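Local atomic coordinates of kynurenine formamidase (Bacillus anthracis, PDB entry 4CO9), a protein that catalyses the zinc-dependent hydrolysis of N-formyl-L-kynurenine to L-kynurenine and formate in the kynurenine pathway of tryptophan degradation. Residues 107-113 and 142-148; 91-97 and 127-133. All coordinates share one frame; numbering follows the deposited sequence.

Overall arrangement
Interaction 1 (107-113 with 142-148) is a buried pairing of two parallel strands within the mixed central sheet, centred about 9 Å from the middle of the chain. Interaction 2 (91-97 with 127-133) lies farther out, about 17 Å from that middle and partly buried, where a minimal two-stranded parallel pair runs into the start of a helix. Backbone bonds and aliphatic branches dominate the first, with one carboxylate at its end; the second relies on an arginine, two carboxylates and a water. The segments alternate along the chain, and the contacts touch where Leu-111, Ile-145 and Val-147 pack against Leu-129, and Thr-113 against Pro-127.

Interaction 1: residues 107-113 and 142-148; sequences ERLLLRT and IRLIGVD
Thr-113 gives both its backbone N and its hydroxyl to one oxygen of Asp-148. OG1 of Thr-113 donates to OD1 of Asp-148 at 2.7 Å, and the backbone N of Thr-113 reaches the same OD1 at 3.0 Å. The two donors come from opposite faces of the carboxylate plane, both on its syn side. With CG of Asp-148 between its own backbone N and carbonyl carbon (chi1 61°), the carboxylate is turned to Thr-113; its OD2 accepts from Ser-114 N, so both oxygens hold the chain just past strand 108-112.

Behind this end the strands run parallel, 17° apart. Leu-109 N donates to Leu-144 O, Gly-146 N to Leu-109 O and Leu-111 N to Gly-146 O, the last at 2.8 Å. Arg-143 N to Glu-107 O, nearly straight at 174°, joins the two segments at their N-terminal ends.

On one face, CD1 of Ile-145 lies 3.8 Å from CD2 of Leu-109, the two side chains pointing the same way, and also meets CG of Leu-111 at 3.9 Å. Leu-137 of helix 133-140 packs on Leu-109, Ile-142 and Ile-145. On the other face, CD2 of Leu-110 lies directly on Gly-146, 3.8 Å from its CA, while Leu-174 of strand 172-175 touches Leu-110 and Leu-144.

Strands 81-86 and 172-175 flank the pair within the sheet, and Val-147 touches the zinc ligand Glu-175. With helix 133-140 linking the strands across one sheet face, this is a beta-alpha-beta crossover in the central sheet of a cyclase-family metal-dependent hydrolase.

Interaction 2: residues 91-97 and 127-133; sequences ESIGKKE and PHLRADI
Arg-130 is bound to Glu-97 by a salt bridge in which NH2 of Arg-130 lies 2.8 Å from OE1 of Glu-97, on the syn lone pair of that oxygen. The carboxylate and guanidinium planes stand 81° apart. OE1 also accepts from Gly-94 N, on its anti side, so Glu-97 ties the arginine to the N-cap residue of its own helix. A bend at chi3 (-60°) turns the guanidinium across Gly-94, whose N lies over one face, while NH1 of Arg-130 donates in plane to OG of Ser-92 at 2.8 Å.

Asp-132 meets the same helix start: its OD1 accepts from Lys-95 N at 2.9 Å, from above the carboxylate plane. One water accepts from Lys-96 N and Arg-130 NH2 and donates to OD2 of Asp-132.

These groups join the helix start to a short parallel two-stranded sheet, 92-93 with 128-129, bonded through Ile-93 N to His-128 O and Arg-130 N to Ile-93 O. CB of Ser-92 makes a CH-pi contact over the His-128 ring, 3.6 Å from its centroid. On the opposite face of this small sheet, CB of Ile-93 meets CD2 of Leu-129 at 4.0 Å, and Leu-98 packs on Ile-93 and Ile-133.

Interaction 1: residues 107-113 and 142-148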
# COMPACT_ATOMS: atom_id res chain seq x y z
N GLU C 107 5.39 -18.37 9.78
CA GLU C 107 4.49 -18.22 8.62
C GLU C 107 5.08 -17.28 7.54
O GLU C 107 4.72 -17.37 6.37
CB GLU C 107 3.13 -17.67 9.08
CG GLU C 107 2.32 -18.48 10.11
CD GLU C 107 1.29 -17.62 10.83
OE1 GLU C 107 0.71 -16.69 10.21
OE2 GLU C 107 1.06 -17.86 12.03
N ARG C 108 5.95 -16.36 7.94
CA ARG C 108 6.53 -15.36 7.03
C ARG C 108 7.98 -15.18 7.43
O ARG C 108 8.27 -15.10 8.61
CB ARG C 108 5.79 -14.03 7.17
CG ARG C 108 4.31 -14.10 6.85
CD ARG C 108 3.51 -12.87 7.22
NE ARG C 108 2.10 -13.22 7.04
CZ ARG C 108 1.39 -13.96 7.90
NH1 ARG C 108 1.90 -14.37 9.06
NH2 ARG C 108 0.13 -14.26 7.59
N LEU C 109 8.87 -15.12 6.44
CA LEU C 109 10.29 -15.06 6.72
C LEU C 109 10.96 -13.98 5.89
O LEU C 109 10.82 -13.97 4.67
CB LEU C 109 10.93 -16.42 6.43
CG LEU C 109 12.42 -16.57 6.69
CD1 LEU C 109 12.69 -16.48 8.18
CD2 LEU C 109 12.91 -17.91 6.16
N LEU C 110 11.64 -13.05 6.56
CA LEU C 110 12.43 -12.02 5.89
C LEU C 110 13.90 -12.32 6.03
O LEU C 110 14.38 -12.60 7.14
CB LEU C 110 12.13 -10.62 6.44
CG LEU C 110 10.66 -10.22 6.53
CD1 LEU C 110 10.50 -8.80 7.05
CD2 LEU C 110 9.96 -10.37 5.19
N LEU C 111 14.62 -12.24 4.92
CA LEU C 111 16.04 -12.55 4.85
C LEU C 111 16.86 -11.28 4.68
O LEU C 111 16.72 -10.57 3.67
CB LEU C 111 16.31 -13.49 3.67
CG LEU C 111 15.48 -14.76 3.56
CD1 LEU C 111 15.93 -15.59 2.37
CD2 LEU C 111 15.60 -15.59 4.83
N ARG C 112 17.70 -10.98 5.67
CA ARG C 112 18.65 -9.89 5.58
C ARG C 112 19.95 -10.40 4.96
O ARG C 112 20.71 -11.12 5.61
CB ARG C 112 18.96 -9.27 6.96
CG ARG C 112 19.70 -7.95 6.86
CD ARG C 112 20.31 -7.44 8.17
NE ARG C 112 19.32 -7.26 9.23
CZ ARG C 112 19.00 -8.20 10.11
NH1 ARG C 112 19.61 -9.39 10.09
NH2 ARG C 112 18.07 -7.96 11.01
N THR C 113 20.18 -10.07 3.69
CA THR C 113 21.45 -10.38 3.04
C THR C 113 22.47 -9.28 3.30
O THR C 113 23.66 -9.54 3.27
CB THR C 113 21.32 -10.55 1.51
OG1 THR C 113 21.09 -9.28 0.90
CG2 THR C 113 20.20 -11.52 1.14
N ILE C 142 5.62 -21.94 5.79
CA ILE C 142 5.95 -20.57 5.43
C ILE C 142 5.23 -20.18 4.15
O ILE C 142 5.32 -20.89 3.16
CB ILE C 142 7.48 -20.38 5.33
CG1 ILE C 142 8.06 -20.44 6.75
CG2 ILE C 142 7.84 -19.08 4.64
CD1 ILE C 142 9.55 -20.62 6.82
N ARG C 143 4.52 -19.05 4.19
CA ARG C 143 3.69 -18.59 3.09
C ARG C 143 4.24 -17.37 2.37
O ARG C 143 3.75 -17.01 1.30
CB ARG C 143 2.29 -18.26 3.60
CG ARG C 143 1.59 -19.37 4.34
CD ARG C 143 0.32 -18.83 4.98
NE ARG C 143 -0.77 -18.75 4.00
CZ ARG C 143 -1.87 -18.01 4.14
NH1 ARG C 143 -2.03 -17.27 5.22
NH2 ARG C 143 -2.80 -18.02 3.20
N LEU C 144 5.23 -16.72 2.95
CA LEU C 144 5.82 -15.53 2.35
C LEU C 144 7.29 -15.46 2.67
O LEU C 144 7.71 -15.66 3.81
CB LEU C 144 5.11 -14.27 2.86
CG LEU C 144 5.73 -12.92 2.50
CD1 LEU C 144 5.45 -12.46 1.08
CD2 LEU C 144 5.27 -11.84 3.46
N ILE C 145 8.08 -15.15 1.64
CA ILE C 145 9.50 -14.91 1.77
C ILE C 145 9.79 -13.50 1.29
O ILE C 145 9.27 -13.07 0.24
CB ILE C 145 10.32 -15.98 1.01
CG1 ILE C 145 11.80 -15.92 1.39
CG2 ILE C 145 10.21 -15.84 -0.50
CD1 ILE C 145 12.12 -16.60 2.68
N GLY C 146 10.58 -12.78 2.08
CA GLY C 146 11.00 -11.43 1.73
C GLY C 146 12.50 -11.34 1.70
O GLY C 146 13.17 -11.98 2.52
N VAL C 147 13.03 -10.56 0.77
CA VAL C 147 14.46 -10.32 0.65
C VAL C 147 14.79 -8.83 0.55
O VAL C 147 13.98 -8.05 0.03
CB VAL C 147 15.08 -11.08 -0.55
CG1 VAL C 147 14.98 -12.58 -0.32
CG2 VAL C 147 14.41 -10.70 -1.86
N ASP C 148 15.97 -8.45 1.03
CA ASP C 148 16.40 -7.05 0.98
C ASP C 148 17.18 -6.72 -0.29
O ASP C 148 18.05 -5.85 -0.28
CB ASP C 148 17.20 -6.68 2.23
CG ASP C 148 18.47 -7.50 2.40
OD1 ASP C 148 18.66 -8.48 1.65
OD2 ASP C 148 19.26 -7.18 3.31

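Interaction 2: residues 91-97 and 127-133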
# COMPACT_ATOMS: atom_id res chain seq x y z
N GLU C 91 26.73 -16.29 -1.02
CA GLU C 91 26.51 -16.09 -2.45
C GLU C 91 25.12 -16.53 -2.86
O GLU C 91 24.52 -15.95 -3.76
CB GLU C 91 27.57 -16.83 -3.28
CG GLU C 91 28.97 -16.26 -3.11
CD GLU C 91 29.99 -16.86 -4.06
OE1 GLU C 91 29.81 -18.04 -4.47
OE2 GLU C 91 30.97 -16.16 -4.39
N SER C 92 24.60 -17.57 -2.20
CA SER C 92 23.21 -17.98 -2.44
C SER C 92 22.66 -18.71 -1.22
O SER C 92 23.41 -19.27 -0.42
CB SER C 92 23.09 -18.87 -3.68
OG SER C 92 23.61 -20.16 -3.45
N ILE C 93 21.34 -18.70 -1.10
CA ILE C 93 20.67 -19.22 0.07
C ILE C 93 19.71 -20.33 -0.32
O ILE C 93 18.80 -20.13 -1.11
CB ILE C 93 19.93 -18.10 0.85
CG1 ILE C 93 20.92 -17.04 1.34
CG2 ILE C 93 19.16 -18.67 2.04
CD1 ILE C 93 20.83 -15.73 0.60
N GLY C 94 19.91 -21.51 0.25
CA GLY C 94 19.03 -22.65 0.00
C GLY C 94 18.77 -23.40 1.28
O GLY C 94 19.00 -22.88 2.38
N LYS C 95 18.28 -24.63 1.14
CA LYS C 95 17.97 -25.49 2.27
C LYS C 95 19.14 -25.58 3.24
O LYS C 95 18.96 -25.42 4.45
CB LYS C 95 17.59 -26.89 1.79
CG LYS C 95 17.42 -27.93 2.88
CD LYS C 95 16.71 -29.17 2.36
CE LYS C 95 16.79 -30.35 3.31
NZ LYS C 95 16.34 -30.02 4.69
N LYS C 96 20.33 -25.81 2.71
CA LYS C 96 21.52 -26.00 3.53
C LYS C 96 21.74 -24.84 4.50
O LYS C 96 22.04 -25.05 5.67
CB LYS C 96 22.77 -26.19 2.66
CG LYS C 96 24.05 -26.38 3.46
CD LYS C 96 25.22 -26.77 2.58
CE LYS C 96 26.50 -26.81 3.40
NZ LYS C 96 27.67 -27.24 2.58
N GLU C 97 21.58 -23.62 4.01
CA GLU C 97 21.84 -22.43 4.82
C GLU C 97 20.73 -22.15 5.83
O GLU C 97 20.99 -21.53 6.87
CB GLU C 97 22.04 -21.19 3.94
CG GLU C 97 23.34 -21.20 3.15
CD GLU C 97 23.33 -22.15 1.95
OE1 GLU C 97 22.24 -22.50 1.44
OE2 GLU C 97 24.42 -22.51 1.50
N PRO C 127 22.81 -11.95 -3.91
CA PRO C 127 22.61 -13.34 -3.51
C PRO C 127 21.23 -13.78 -3.92
O PRO C 127 20.27 -13.07 -3.67
CB PRO C 127 22.72 -13.29 -1.98
CG PRO C 127 23.30 -11.96 -1.66
CD PRO C 127 22.80 -11.06 -2.74
N HIS C 128 21.13 -14.94 -4.56
CA HIS C 128 19.83 -15.46 -4.97
C HIS C 128 19.40 -16.58 -4.04
O HIS C 128 20.20 -17.05 -3.24
CB HIS C 128 19.88 -15.94 -6.42
CG HIS C 128 20.89 -17.02 -6.65
ND1 HIS C 128 22.22 -16.75 -6.87
CD2 HIS C 128 20.75 -18.36 -6.71
CE1 HIS C 128 22.87 -17.89 -7.07
NE2 HIS C 128 22.00 -18.88 -6.96
N LEU C 129 18.15 -17.00 -4.16
CA LEU C 129 17.62 -18.15 -3.46
C LEU C 129 17.66 -19.36 -4.39
O LEU C 129 17.30 -19.26 -5.56
CB LEU C 129 16.18 -17.90 -3.02
CG LEU C 129 15.93 -16.57 -2.32
CD1 LEU C 129 14.50 -16.53 -1.81
CD2 LEU C 129 16.91 -16.35 -1.17
N ARG C 130 18.11 -20.49 -3.87
CA ARG C 130 18.15 -21.71 -4.67
C ARG C 130 16.80 -22.40 -4.61
O ARG C 130 16.10 -22.31 -3.61
CB ARG C 130 19.28 -22.62 -4.17
CG ARG C 130 20.65 -21.97 -4.26
CD ARG C 130 21.77 -23.00 -4.23
NE ARG C 130 21.75 -23.78 -2.99
CZ ARG C 130 22.24 -23.36 -1.83
NH1 ARG C 130 22.79 -22.16 -1.71
NH2 ARG C 130 22.16 -24.15 -0.77
N ALA C 131 16.46 -23.13 -5.67
CA ALA C 131 15.13 -23.76 -5.79
C ALA C 131 14.74 -24.67 -4.63
O ALA C 131 13.58 -24.72 -4.23
CB ALA C 131 15.02 -24.53 -7.10
N ASP C 132 15.71 -25.39 -4.07
CA ASP C 132 15.41 -26.32 -2.96
C ASP C 132 14.94 -25.63 -1.68
O ASP C 132 14.54 -26.29 -0.72
CB ASP C 132 16.60 -27.26 -2.69
CG ASP C 132 17.79 -26.57 -2.02
OD1 ASP C 132 17.74 -25.39 -1.64
OD2 ASP C 132 18.81 -27.27 -1.84
N ILE C 133 15.01 -24.30 -1.64
CA ILE C 133 14.48 -23.54 -0.53
C ILE C 133 12.95 -23.70 -0.43
O ILE C 133 12.39 -23.66 0.66
CB ILE C 133 14.88 -22.05 -0.65
CG1 ILE C 133 14.91 -21.38 0.71
CG2 ILE C 133 13.92 -21.31 -1.58
CD1 ILE C 133 15.45 -19.97 0.65
O HOH W 1 20.73 -26.57 -0.10